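Local coordinates for thiamine-monophosphate kinase (Stenotrophomonas maltophilia, PDB 6XEP), which probably catalyses the ATP-dependent phosphorylation of thiamine monophosphate to thiamine diphosphate, the active form of vitamin B1, at residues A[25-30]-A[122-127]; A[152-157]-A[236-241]; A[191-196]-A[253-258]; A[199-204]-A[272-277]; A[216-221]-A[278-283]. All coordinates share one frame; numbering follows the deposited sequence.

Contact 1 (A[25-30]-A[122-127]); sequences LERDDI and DIALIG. With NA (sodium ion), chain D.
I30 and R27 project from a type I beta turn, R27 to I30, onto strand 124-132, which borders the four-stranded mixed sheet of the PurM-like N-terminal domain. The tight part is apolar. CD1 of I30 lies 3.5 Å from CB of A124 and 3.7 Å from CG2 of I126, and the two isoleucine side chains cross obliquely. I126 turns its CG2 branch to I30 while CG1 sits between the backbone N and the carbonyl carbon (chi1 49°) and leads the rest of the chain away. A39 and L41 pack on both isoleucines, and V51 of the second subunit reaches I126.

Toward D122, which is exposed to solvent, the contact is looser. The only hydrogen bond between the segments is weak: NH1 of R27 lies 2.9 Å from O of D122, but the N-H...O angle is 117°. What fixes the guanidinium is D29, gripped side-on, with NE on OD1 and NH2 on OD2, both bonds nearly straight, in the guanidinium plane and on syn lone pairs. NH2 also donates to O of A91, and OD2 of D29 accepts from NE1 of W92, so this pair ties the turn to strand 89-99 as well. On the far side of the turn a sodium ion is held by O of R27 at 2.4 Å and O of I30 at 2.3 Å, together with O of T24; a water lies 2.8 Å from the ion.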
# COMPACT_ATOMS: atom_id res chain seq x y z
N LEU A 25 -7.87 -19.80 3.35
CA LEU A 25 -8.52 -20.92 4.01
C LEU A 25 -7.51 -21.78 4.75
O LEU A 25 -7.84 -22.39 5.76
CB LEU A 25 -9.29 -21.76 2.98
CG LEU A 25 -10.27 -22.81 3.50
CD1 LEU A 25 -11.38 -22.15 4.30
CD2 LEU A 25 -10.85 -23.67 2.37
N GLU A 26 -6.26 -21.82 4.28
CA GLU A 26 -5.23 -22.65 4.88
C GLU A 26 -4.31 -21.88 5.82
O GLU A 26 -3.23 -22.38 6.17
CB GLU A 26 -4.39 -23.33 3.79
CG GLU A 26 -5.19 -24.10 2.72
CD GLU A 26 -6.08 -25.20 3.29
OE1 GLU A 26 -5.82 -25.69 4.41
OE2 GLU A 26 -7.06 -25.58 2.60
N ARG A 27 -4.70 -20.68 6.24
CA ARG A 27 -3.90 -19.83 7.12
C ARG A 27 -4.71 -19.58 8.38
O ARG A 27 -5.76 -18.93 8.33
CB ARG A 27 -3.56 -18.51 6.42
CG ARG A 27 -2.54 -18.64 5.32
CD ARG A 27 -1.14 -18.70 5.92
NE ARG A 27 -0.81 -17.46 6.59
CZ ARG A 27 -0.07 -16.50 6.05
NH1 ARG A 27 0.43 -16.64 4.82
NH2 ARG A 27 0.17 -15.39 6.74
N ASP A 28 -4.24 -20.09 9.53
CA ASP A 28 -5.00 -19.90 10.76
C ASP A 28 -4.92 -18.47 11.30
O ASP A 28 -5.68 -18.14 12.22
CB ASP A 28 -4.52 -20.88 11.83
CG ASP A 28 -4.82 -22.33 11.48
OD1 ASP A 28 -5.52 -22.59 10.48
OD2 ASP A 28 -4.34 -23.21 12.22
N ASP A 29 -4.04 -17.63 10.76
CA ASP A 29 -3.89 -16.24 11.21
C ASP A 29 -4.70 -15.26 10.36
O ASP A 29 -4.58 -14.05 10.55
CB ASP A 29 -2.41 -15.82 11.19
CG ASP A 29 -1.79 -15.99 9.82
OD1 ASP A 29 -2.01 -17.05 9.19
OD2 ASP A 29 -1.07 -15.08 9.38
N ILE A 30 -5.51 -15.76 9.44
CA ILE A 30 -6.29 -14.91 8.54
C ILE A 30 -7.72 -15.40 8.56
O ILE A 30 -7.99 -16.57 8.24
CB ILE A 30 -5.75 -14.96 7.10
CG1 ILE A 30 -4.25 -14.66 7.07
CG2 ILE A 30 -6.57 -14.03 6.20
CD1 ILE A 30 -3.67 -14.74 5.72
N ASP A 122 4.99 -18.10 1.41
CA ASP A 122 3.86 -18.11 2.34
C ASP A 122 3.43 -16.70 2.73
O ASP A 122 3.13 -16.42 3.88
CB ASP A 122 4.17 -18.95 3.58
CG ASP A 122 4.27 -20.43 3.27
OD1 ASP A 122 3.61 -20.89 2.32
OD2 ASP A 122 5.00 -21.14 3.98
N ILE A 123 3.42 -15.79 1.75
CA ILE A 123 2.85 -14.47 1.98
C ILE A 123 1.48 -14.43 1.33
O ILE A 123 1.31 -14.87 0.19
CB ILE A 123 3.78 -13.34 1.47
CG1 ILE A 123 3.22 -11.97 1.91
CG2 ILE A 123 3.96 -13.38 -0.06
CD1 ILE A 123 4.11 -10.73 1.55
N ALA A 124 0.48 -13.97 2.07
CA ALA A 124 -0.91 -14.05 1.65
C ALA A 124 -1.41 -12.67 1.24
O ALA A 124 -1.37 -11.73 2.04
CB ALA A 124 -1.78 -14.63 2.76
N LEU A 125 -1.91 -12.56 0.00
CA LEU A 125 -2.62 -11.36 -0.42
C LEU A 125 -3.94 -11.29 0.34
O LEU A 125 -4.75 -12.22 0.25
CB LEU A 125 -2.86 -11.40 -1.93
CG LEU A 125 -3.63 -10.25 -2.58
CD1 LEU A 125 -2.95 -8.89 -2.36
CD2 LEU A 125 -3.77 -10.52 -4.08
N ILE A 126 -4.18 -10.21 1.10
CA ILE A 126 -5.38 -10.16 1.93
C ILE A 126 -6.27 -8.96 1.63
O ILE A 126 -7.31 -8.81 2.28
CB ILE A 126 -5.04 -10.22 3.44
CG1 ILE A 126 -3.93 -9.22 3.84
CG2 ILE A 126 -4.64 -11.67 3.84
CD1 ILE A 126 -4.37 -7.77 3.89
N GLY A 127 -5.89 -8.10 0.70
CA GLY A 127 -6.74 -6.97 0.36
C GLY A 127 -6.07 -6.09 -0.68
O GLY A 127 -5.01 -6.42 -1.21
NA NA D . -8.04 -18.73 7.56
O HOH W 1 -10.43 -18.02 6.29

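Contact 2 (A[152-157]-A[236-241])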
# COMPACT_ATOMS: atom_id res chain seq x y z
N ARG A 152 19.89 -5.14 10.35
CA ARG A 152 20.03 -3.70 10.27
C ARG A 152 21.22 -3.35 9.38
O ARG A 152 22.08 -4.18 9.12
CB ARG A 152 20.23 -3.08 11.66
CG ARG A 152 19.02 -3.22 12.59
CD ARG A 152 19.35 -2.66 13.96
NE ARG A 152 19.72 -1.25 13.89
CZ ARG A 152 18.87 -0.23 13.99
NH1 ARG A 152 17.57 -0.46 14.14
NH2 ARG A 152 19.31 1.02 13.93
N ARG A 153 21.23 -2.10 8.91
CA ARG A 153 22.30 -1.60 8.06
C ARG A 153 23.44 -0.95 8.84
O ARG A 153 24.49 -0.68 8.25
CB ARG A 153 21.76 -0.57 7.07
CG ARG A 153 20.67 -1.08 6.14
CD ARG A 153 20.10 0.06 5.30
NE ARG A 153 19.10 -0.44 4.35
CZ ARG A 153 18.55 0.30 3.40
NH1 ARG A 153 18.89 1.58 3.27
NH2 ARG A 153 17.66 -0.23 2.57
N ASP A 154 23.26 -0.69 10.14
CA ASP A 154 24.17 0.17 10.88
C ASP A 154 25.10 -0.60 11.81
O ASP A 154 25.80 0.02 12.63
CB ASP A 154 23.38 1.23 11.67
CG ASP A 154 22.51 0.62 12.76
OD1 ASP A 154 22.22 -0.58 12.70
OD2 ASP A 154 22.10 1.36 13.68
N ARG A 155 25.20 -1.92 11.68
CA ARG A 155 25.94 -2.70 12.66
C ARG A 155 27.13 -3.44 12.06
O ARG A 155 27.63 -4.38 12.68
CB ARG A 155 25.00 -3.66 13.38
CG ARG A 155 23.99 -2.91 14.25
CD ARG A 155 23.19 -3.81 15.16
NE ARG A 155 22.40 -3.02 16.10
CZ ARG A 155 21.28 -3.44 16.68
NH1 ARG A 155 20.80 -4.65 16.40
NH2 ARG A 155 20.63 -2.65 17.52
N ALA A 156 27.62 -3.02 10.90
CA ALA A 156 28.87 -3.58 10.41
C ALA A 156 29.99 -3.28 11.40
O ALA A 156 30.00 -2.23 12.04
CB ALA A 156 29.21 -3.01 9.03
N GLN A 157 30.92 -4.23 11.56
CA GLN A 157 32.01 -4.12 12.51
C GLN A 157 33.34 -4.09 11.78
O GLN A 157 33.50 -4.75 10.75
CB GLN A 157 32.01 -5.29 13.50
CG GLN A 157 30.77 -5.34 14.37
CD GLN A 157 30.63 -4.09 15.20
OE1 GLN A 157 31.54 -3.73 15.96
NE2 GLN A 157 29.49 -3.41 15.07
N ALA A 236 27.98 1.28 4.84
CA ALA A 236 29.18 2.02 5.24
C ALA A 236 28.81 3.29 6.00
O ALA A 236 29.37 3.59 7.06
CB ALA A 236 30.01 2.35 4.00
N ALA A 237 27.85 4.04 5.46
CA ALA A 237 27.44 5.30 6.08
C ALA A 237 26.76 5.06 7.42
O ALA A 237 27.13 5.65 8.43
CB ALA A 237 26.53 6.07 5.13
N ARG A 238 25.77 4.16 7.46
CA ARG A 238 25.04 3.94 8.70
C ARG A 238 25.91 3.32 9.78
O ARG A 238 25.72 3.63 10.96
CB ARG A 238 23.80 3.06 8.41
CG ARG A 238 22.84 3.71 7.41
CD ARG A 238 21.82 4.60 8.10
NE ARG A 238 20.89 3.75 8.84
CZ ARG A 238 20.88 3.64 10.17
NH1 ARG A 238 21.71 4.36 10.90
NH2 ARG A 238 20.02 2.82 10.76
N SER A 239 26.89 2.49 9.41
CA SER A 239 27.78 1.86 10.38
C SER A 239 29.01 2.71 10.71
O SER A 239 29.76 2.32 11.61
CB SER A 239 28.24 0.48 9.87
OG SER A 239 27.13 -0.39 9.60
N ASN A 240 29.22 3.83 10.02
CA ASN A 240 30.38 4.71 10.26
C ASN A 240 31.71 3.99 10.01
O ASN A 240 32.65 4.06 10.82
CB ASN A 240 30.35 5.30 11.68
CG ASN A 240 31.36 6.45 11.87
OD1 ASN A 240 31.59 7.26 10.96
ND2 ASN A 240 31.93 6.55 13.07
N VAL A 241 31.80 3.29 8.87
CA VAL A 241 32.98 2.50 8.53
C VAL A 241 33.28 2.66 7.05
O VAL A 241 32.47 3.15 6.27
CB VAL A 241 32.81 1.00 8.85
CG1 VAL A 241 32.58 0.79 10.34
CG2 VAL A 241 31.65 0.42 7.99
O HOH W 2 22.23 3.94 13.82
O HOH W 3 30.30 0.32 13.19
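Hydrogen bonds centre on the hydroxyl of S239, at the C-terminal end of helix 228-239. OG accepts from N of A156 at 3.0 Å and lies equally close to O of R153, a residue predicted to bind ATP, although the single hydroxyl proton could instead serve O of I235. Water 3 joins O of S239 to O of A156. This ties the loop before strand 161-165 to the helix end, a Schellman motif at N240 with positive phi; after it V241 meets A156, CG2 to CB at 4.3 Å. Charged groups make up the rest, a salt-bridge network of R152, D154 and R238. R152 grips the carboxylate of D154 side-on through NE and NH2, and CB of D154 lies 3.4 Å above one face of the R238 guanidinium. The salt bridge from OD2 of D154 to NH2 of R238 is long, 3.9 Å, and water 2 spans OD2 of D154 and NH1 of R238. Both arginines have second-subunit partners, D36 for R152 and D37 for R238.

Contact 3 (A[191-196]-A[253-258]). With EDO (1,2-ethanediol), chain C.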
# COMPACT_ATOMS: atom_id res chain seq x y z
N LEU A 191 17.83 -19.03 -26.86
CA LEU A 191 19.26 -18.80 -26.67
C LEU A 191 19.52 -18.68 -25.18
O LEU A 191 19.15 -17.67 -24.56
CB LEU A 191 19.72 -17.53 -27.40
CG LEU A 191 19.48 -17.48 -28.91
CD1 LEU A 191 19.95 -16.15 -29.48
CD2 LEU A 191 20.19 -18.62 -29.58
N ALA A 192 20.21 -19.67 -24.61
CA ALA A 192 20.20 -19.85 -23.16
C ALA A 192 20.75 -18.65 -22.40
O ALA A 192 20.18 -18.27 -21.37
CB ALA A 192 21.00 -21.10 -22.78
N ASP A 193 21.86 -18.06 -22.86
CA ASP A 193 22.45 -16.95 -22.09
C ASP A 193 21.55 -15.73 -22.14
O ASP A 193 21.42 -15.02 -21.14
CB ASP A 193 23.84 -16.58 -22.59
CG ASP A 193 24.85 -17.70 -22.39
OD1 ASP A 193 24.67 -18.49 -21.44
OD2 ASP A 193 25.80 -17.78 -23.19
N TYR A 194 20.93 -15.45 -23.30
CA TYR A 194 20.00 -14.32 -23.34
C TYR A 194 18.80 -14.57 -22.44
O TYR A 194 18.35 -13.67 -21.73
CB TYR A 194 19.52 -14.07 -24.77
CG TYR A 194 20.56 -13.43 -25.65
CD1 TYR A 194 20.62 -12.05 -25.79
CD2 TYR A 194 21.48 -14.21 -26.34
CE1 TYR A 194 21.59 -11.46 -26.60
CE2 TYR A 194 22.45 -13.63 -27.14
CZ TYR A 194 22.49 -12.26 -27.27
OH TYR A 194 23.45 -11.68 -28.07
N GLU A 195 18.28 -15.79 -22.46
CA GLU A 195 17.11 -16.09 -21.65
C GLU A 195 17.44 -15.98 -20.16
O GLU A 195 16.60 -15.53 -19.37
CB GLU A 195 16.56 -17.47 -22.03
CG GLU A 195 15.35 -17.90 -21.24
CD GLU A 195 14.09 -17.10 -21.56
OE1 GLU A 195 14.12 -16.21 -22.44
OE2 GLU A 195 13.06 -17.38 -20.92
N SER A 196 18.66 -16.37 -19.76
CA SER A 196 19.05 -16.25 -18.36
C SER A 196 19.03 -14.79 -17.91
O SER A 196 18.46 -14.46 -16.87
CB SER A 196 20.45 -16.84 -18.14
OG SER A 196 20.51 -18.23 -18.46
N SER A 253 27.69 -13.82 -13.54
CA SER A 253 27.11 -15.02 -14.12
C SER A 253 27.79 -15.37 -15.44
O SER A 253 28.42 -14.54 -16.09
CB SER A 253 25.61 -14.86 -14.33
OG SER A 253 25.35 -13.97 -15.40
N HIS A 254 27.64 -16.64 -15.82
CA HIS A 254 28.11 -17.09 -17.13
C HIS A 254 27.56 -16.20 -18.23
O HIS A 254 28.31 -15.72 -19.09
CB HIS A 254 27.69 -18.54 -17.34
CG HIS A 254 28.13 -19.11 -18.65
ND1 HIS A 254 29.38 -19.65 -18.84
CD2 HIS A 254 27.48 -19.24 -19.83
CE1 HIS A 254 29.49 -20.09 -20.08
NE2 HIS A 254 28.35 -19.85 -20.71
N ALA A 255 26.25 -15.98 -18.21
CA ALA A 255 25.60 -15.24 -19.30
C ALA A 255 26.08 -13.80 -19.36
O ALA A 255 26.32 -13.27 -20.45
CB ALA A 255 24.08 -15.30 -19.13
N LEU A 256 26.22 -13.15 -18.20
CA LEU A 256 26.68 -11.77 -18.20
C LEU A 256 28.09 -11.68 -18.75
O LEU A 256 28.38 -10.83 -19.60
CB LEU A 256 26.60 -11.19 -16.79
CG LEU A 256 26.92 -9.69 -16.72
CD1 LEU A 256 25.94 -8.91 -17.59
CD2 LEU A 256 26.88 -9.15 -15.29
N ARG A 257 28.97 -12.58 -18.32
CA ARG A 257 30.33 -12.56 -18.85
C ARG A 257 30.35 -12.89 -20.34
O ARG A 257 31.16 -12.32 -21.09
CB ARG A 257 31.21 -13.53 -18.06
CG ARG A 257 32.59 -12.99 -17.80
CD ARG A 257 33.48 -14.01 -17.10
NE ARG A 257 33.39 -14.00 -15.64
CZ ARG A 257 33.95 -13.08 -14.85
NH1 ARG A 257 34.60 -12.05 -15.37
NH2 ARG A 257 33.83 -13.18 -13.53
N GLU A 258 29.44 -13.76 -20.81
CA GLU A 258 29.45 -14.17 -22.21
C GLU A 258 28.91 -13.08 -23.13
O GLU A 258 29.40 -12.93 -24.26
CB GLU A 258 28.65 -15.45 -22.38
CG GLU A 258 28.88 -16.14 -23.70
CD GLU A 258 30.22 -16.85 -23.75
OE1 GLU A 258 30.72 -17.08 -24.87
OE2 GLU A 258 30.76 -17.20 -22.68
C1 EDO C . 23.13 -17.71 -25.88
O1 EDO C . 23.35 -18.92 -25.12
C2 EDO C . 24.37 -17.29 -26.66
O2 EDO C . 25.49 -17.03 -25.80
O HOH W 4 27.66 -19.62 -23.37
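D193 meets H254 through a carbon rather than a nitrogen: OD1 lies in the plane of the imidazole, at its edge, 3.3 Å from CD2. The polar link runs through water 4, which donates to OD2 of D193 and lies 2.8 Å from NE2 of H254. A first torsion with CG anti to the carbonyl carbon (chi1 -65°) brings the carboxylate there, its plane turned 57° from the ring. OD2 also touches CG of E258 at 3.5 Å. This is a surface helix-helix packing in the C-terminal domain, between the first turns of helices 192-202 and 254-259; the axes of segments 192-196 and 254-258 pass 8.7 Å apart, crossing at -112°. The close approach is at A255, whose CB rests 3.3 Å from O of D193, with CB of S196 beside it. S253 caps the second helix, its OG accepting from N of L256. A 1,2-ethanediol, probably from the crystallisation liquor, binds D193 at two points, O1 accepting from its backbone N and O2 donating to its OD2.

Contact 4 (A[199-204]-A[272-277]); sequences LRLLRP and GGDDYE
R200 crosses from helix 192-202 to E277 on a chain bent at chi2 and chi3. Its CB leaves the helix alongside the opposing loop rather than at it, and the two bends then swing the guanidinium over to residues 275-277. NE is taken by OD2 of D170. NH1 donates to water 7, which lies 2.9 Å from O of D275. NH2 reaches OE2 of E277 at 2.7 Å in a salt bridge that uses the anti lone pair, with an N-H...O angle of 142° and the oxygen tilted 24° from the guanidinium plane. Guanidinium and carboxylate stand 48° apart. OE2 is also paired with R207, while OE1 accepts from S165, so the buried acid is held at both oxygens. Over the centre of the R200 guanidinium sits water 6, 3.2 Å above the plane, which donates to the backbone O of R200 and of D275.

Past the helix end, P204 lies alongside Y276, CG to CD2 at 3.8 Å, both side chains pointing the same way. CD1 of L201 comes within 4.5 Å of OD2 of D274, whose carboxylate is bound by K74 and, in this crystal, by H6 of the purification tag of the second subunit. D274 is predicted to bind the substrate, and Y276 and E277 form a G1 beta bulge facing V224, next to the predicted ATP-site residue S225.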
# COMPACT_ATOMS: atom_id res chain seq x y z
N LEU A 199 15.39 -13.31 -17.70
CA LEU A 199 14.63 -13.66 -16.51
C LEU A 199 15.20 -13.06 -15.22
O LEU A 199 14.47 -12.91 -14.24
CB LEU A 199 14.52 -15.18 -16.38
CG LEU A 199 13.62 -15.82 -17.44
CD1 LEU A 199 13.50 -17.31 -17.22
CD2 LEU A 199 12.26 -15.18 -17.39
N ARG A 200 16.49 -12.72 -15.20
CA ARG A 200 17.00 -11.98 -14.05
C ARG A 200 16.44 -10.57 -13.99
O ARG A 200 16.22 -10.03 -12.90
CB ARG A 200 18.53 -11.95 -14.07
CG ARG A 200 19.16 -13.32 -13.82
CD ARG A 200 19.08 -13.70 -12.35
NE ARG A 200 20.10 -13.01 -11.54
CZ ARG A 200 20.00 -12.82 -10.23
NH1 ARG A 200 18.94 -13.28 -9.58
NH2 ARG A 200 20.98 -12.19 -9.58
N LEU A 201 16.21 -9.94 -15.15
CA LEU A 201 15.55 -8.64 -15.17
C LEU A 201 14.07 -8.79 -14.86
O LEU A 201 13.51 -8.03 -14.07
CB LEU A 201 15.75 -7.96 -16.53
CG LEU A 201 15.01 -6.62 -16.70
CD1 LEU A 201 15.43 -5.60 -15.65
CD2 LEU A 201 15.20 -6.05 -18.10
N LEU A 202 13.41 -9.76 -15.51
CA LEU A 202 11.95 -9.86 -15.42
C LEU A 202 11.50 -10.52 -14.12
O LEU A 202 10.48 -10.12 -13.55
CB LEU A 202 11.39 -10.66 -16.60
CG LEU A 202 11.65 -10.04 -17.98
CD1 LEU A 202 11.01 -10.96 -19.01
CD2 LEU A 202 11.05 -8.64 -18.05
N ARG A 203 12.23 -11.52 -13.64
CA ARG A 203 11.79 -12.32 -12.50
C ARG A 203 12.94 -12.47 -11.51
O ARG A 203 13.45 -13.59 -11.32
CB ARG A 203 11.31 -13.70 -12.94
CG ARG A 203 10.04 -13.72 -13.76
CD ARG A 203 9.65 -15.20 -14.04
NE ARG A 203 8.90 -15.23 -15.28
CZ ARG A 203 8.86 -16.25 -16.11
NH1 ARG A 203 9.52 -17.37 -15.83
NH2 ARG A 203 8.13 -16.16 -17.21
N PRO A 204 13.34 -11.40 -10.85
CA PRO A 204 14.40 -11.52 -9.83
C PRO A 204 13.94 -12.43 -8.70
O PRO A 204 12.75 -12.54 -8.41
CB PRO A 204 14.59 -10.07 -9.35
CG PRO A 204 13.26 -9.42 -9.57
CD PRO A 204 12.78 -10.04 -10.88
N GLY A 272 24.74 -1.87 -11.42
CA GLY A 272 23.51 -2.20 -12.14
C GLY A 272 22.30 -2.21 -11.23
O GLY A 272 22.37 -2.60 -10.06
N GLY A 273 21.15 -1.77 -11.77
CA GLY A 273 19.93 -1.80 -11.00
C GLY A 273 19.30 -3.18 -10.93
O GLY A 273 19.57 -4.06 -11.76
N ASP A 274 18.48 -3.38 -9.89
CA ASP A 274 17.48 -4.45 -9.83
C ASP A 274 18.06 -5.85 -9.65
O ASP A 274 17.46 -6.83 -10.11
CB ASP A 274 16.58 -4.43 -11.06
CG ASP A 274 15.61 -3.27 -11.05
OD1 ASP A 274 15.77 -2.36 -10.20
OD2 ASP A 274 14.70 -3.26 -11.89
N ASP A 275 19.19 -6.00 -8.97
CA ASP A 275 19.67 -7.37 -8.71
C ASP A 275 18.74 -8.10 -7.74
O ASP A 275 18.44 -9.28 -7.94
CB ASP A 275 21.07 -7.35 -8.12
CG ASP A 275 22.11 -6.82 -9.08
OD1 ASP A 275 22.24 -7.38 -10.19
OD2 ASP A 275 22.81 -5.86 -8.70
N TYR A 276 18.29 -7.39 -6.71
CA TYR A 276 17.51 -7.96 -5.60
C TYR A 276 18.25 -9.15 -4.98
O TYR A 276 17.68 -10.19 -4.66
CB TYR A 276 16.07 -8.29 -6.05
CG TYR A 276 15.40 -6.99 -6.43
CD1 TYR A 276 15.09 -6.06 -5.46
CD2 TYR A 276 15.15 -6.65 -7.77
CE1 TYR A 276 14.50 -4.83 -5.78
CE2 TYR A 276 14.56 -5.42 -8.10
CZ TYR A 276 14.24 -4.52 -7.10
OH TYR A 276 13.68 -3.29 -7.38
N GLU A 277 19.56 -8.97 -4.79
CA GLU A 277 20.40 -9.85 -4.00
C GLU A 277 20.58 -9.25 -2.62
O GLU A 277 20.16 -8.12 -2.37
CB GLU A 277 21.76 -10.06 -4.70
CG GLU A 277 21.61 -10.76 -6.05
CD GLU A 277 21.23 -12.25 -5.94
OE1 GLU A 277 21.03 -12.77 -4.81
OE2 GLU A 277 21.15 -12.92 -6.99
O HOH W 5 15.24 -7.59 -11.68
O HOH W 6 18.27 -10.19 -10.74
O HOH W 7 17.59 -11.96 -7.24

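Contact 5 (A[216-221]-A[278-283])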
# COMPACT_ATOMS: atom_id res chain seq x y z
N ALA A 216 21.55 -15.33 12.44
CA ALA A 216 22.45 -16.20 13.19
C ALA A 216 23.91 -16.04 12.78
O ALA A 216 24.78 -16.56 13.49
CB ALA A 216 22.02 -17.66 13.02
N PHE A 217 24.20 -15.35 11.67
CA PHE A 217 25.57 -15.33 11.15
C PHE A 217 26.12 -13.93 10.91
O PHE A 217 27.34 -13.73 10.98
CB PHE A 217 25.68 -16.11 9.83
CG PHE A 217 25.22 -17.56 9.90
CD1 PHE A 217 23.94 -17.92 9.50
CD2 PHE A 217 26.08 -18.56 10.35
CE1 PHE A 217 23.52 -19.23 9.54
CE2 PHE A 217 25.65 -19.88 10.40
CZ PHE A 217 24.38 -20.22 10.00
N ALA A 218 25.27 -12.97 10.58
CA ALA A 218 25.72 -11.71 10.00
C ALA A 218 25.60 -10.58 11.02
O ALA A 218 24.89 -10.69 12.02
CB ALA A 218 24.91 -11.36 8.75
N HIS A 219 26.30 -9.49 10.74
CA HIS A 219 26.24 -8.28 11.55
C HIS A 219 25.34 -7.21 10.95
O HIS A 219 24.63 -6.51 11.69
CB HIS A 219 27.64 -7.69 11.73
CG HIS A 219 28.50 -8.46 12.68
ND1 HIS A 219 29.88 -8.41 12.66
CD2 HIS A 219 28.18 -9.27 13.72
CE1 HIS A 219 30.37 -9.17 13.61
NE2 HIS A 219 29.36 -9.70 14.28
N ALA A 220 25.38 -7.05 9.63
CA ALA A 220 24.61 -6.03 8.94
C ALA A 220 24.23 -6.57 7.57
O ALA A 220 24.91 -7.45 7.02
CB ALA A 220 25.39 -4.72 8.80
N ALA A 221 23.14 -6.05 7.01
CA ALA A 221 22.69 -6.51 5.71
C ALA A 221 21.93 -5.39 5.00
O ALA A 221 21.39 -4.49 5.64
CB ALA A 221 21.80 -7.76 5.83
N LEU A 278 21.17 -10.01 -1.70
CA LEU A 278 21.44 -9.51 -0.35
C LEU A 278 22.94 -9.34 -0.17
O LEU A 278 23.70 -10.26 -0.48
CB LEU A 278 20.91 -10.47 0.72
CG LEU A 278 19.41 -10.56 0.94
CD1 LEU A 278 19.13 -11.42 2.19
CD2 LEU A 278 18.83 -9.17 1.12
N CYS A 279 23.36 -8.19 0.33
CA CYS A 279 24.75 -7.94 0.69
C CYS A 279 24.83 -7.84 2.20
O CYS A 279 24.01 -7.15 2.82
CB CYS A 279 25.27 -6.65 0.03
SG CYS A 279 26.94 -6.20 0.50
N PHE A 280 25.77 -8.57 2.81
CA PHE A 280 25.86 -8.54 4.27
C PHE A 280 27.31 -8.57 4.72
O PHE A 280 28.22 -8.86 3.94
CB PHE A 280 25.06 -9.69 4.92
CG PHE A 280 25.45 -11.06 4.45
CD1 PHE A 280 24.95 -11.57 3.26
CD2 PHE A 280 26.28 -11.86 5.24
CE1 PHE A 280 25.28 -12.85 2.84
CE2 PHE A 280 26.62 -13.15 4.83
CZ PHE A 280 26.12 -13.65 3.61
N THR A 281 27.51 -8.24 5.99
CA THR A 281 28.83 -8.33 6.60
C THR A 281 28.76 -9.33 7.75
O THR A 281 27.70 -9.51 8.37
CB THR A 281 29.34 -6.95 7.08
OG1 THR A 281 28.83 -6.66 8.39
CG2 THR A 281 28.95 -5.84 6.10
N ALA A 282 29.89 -10.00 7.99
CA ALA A 282 29.99 -11.04 9.00
C ALA A 282 31.41 -11.07 9.55
O ALA A 282 32.37 -10.75 8.84
CB ALA A 282 29.62 -12.43 8.45
N ALA A 283 31.54 -11.48 10.81
CA ALA A 283 32.86 -11.67 11.39
C ALA A 283 33.67 -12.66 10.54
O ALA A 283 33.12 -13.60 9.97
CB ALA A 283 32.73 -12.19 12.82
O HOH W 8 29.15 -12.14 12.27
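The contact belongs to the antiparallel pairing of strands 220-224 and 277-282, at one border of the six-stranded sheet in the PurM-like C-terminal domain. A220 and T281 are the hydrogen-bonded pair of the register, with one of its bonds made: N of T281 donates to O of A220 at 2.9 Å. O of T281 is taken by N of H219, one residue earlier, at 2.8 Å, which leaves the buried N of A220 without a partner. A221 and F280 form the next, non-hydrogen-bonded pair, and CA of A221 makes a CA-H...O contact with O of C279 at 3.2 Å.

On the face of A221 and F280 the contacts are apolar. CG of F280 lies between the backbone N and the carbonyl carbon (chi1 56°), and the ring offers CD2 to CB of A218 at 3.8 Å. It also meets W163, the planes about 10° apart, while L214 and L290 touch F280 as well. OG1 of T281, on the face shared with A220, and ND1 of H219 both bond to OD2 of D160. CE1 of H219 comes 3.9 Å from CB of A283. Beyond the last strand pair, water 8 donates to O of F217 at 2.7 Å and accepts from N of A283.

From the N terminus, contact 1 closes first, joining the turn after helix 17-24 to strand 124-132 before any other contact opens; it stands apart, its nearest atoms about 12 Å from contact 4. The other four lie after residue 151, and every pair of them crosses, their segments alternating. Contact 2 opens at 152-157 and closes at the end of helix 228-239. Contacts 3 and 4 use successive parts of helix 192-202, tying it to helix 254-259 and to the loop before strand 277-282. Contact 5 opens at 216-221 and closes at 278-283, directly after contact 4, pairing strands 220-224 and 277-282. Contacts 2 and 5 touch: O of R152 lies 3.0 Å from N of A221.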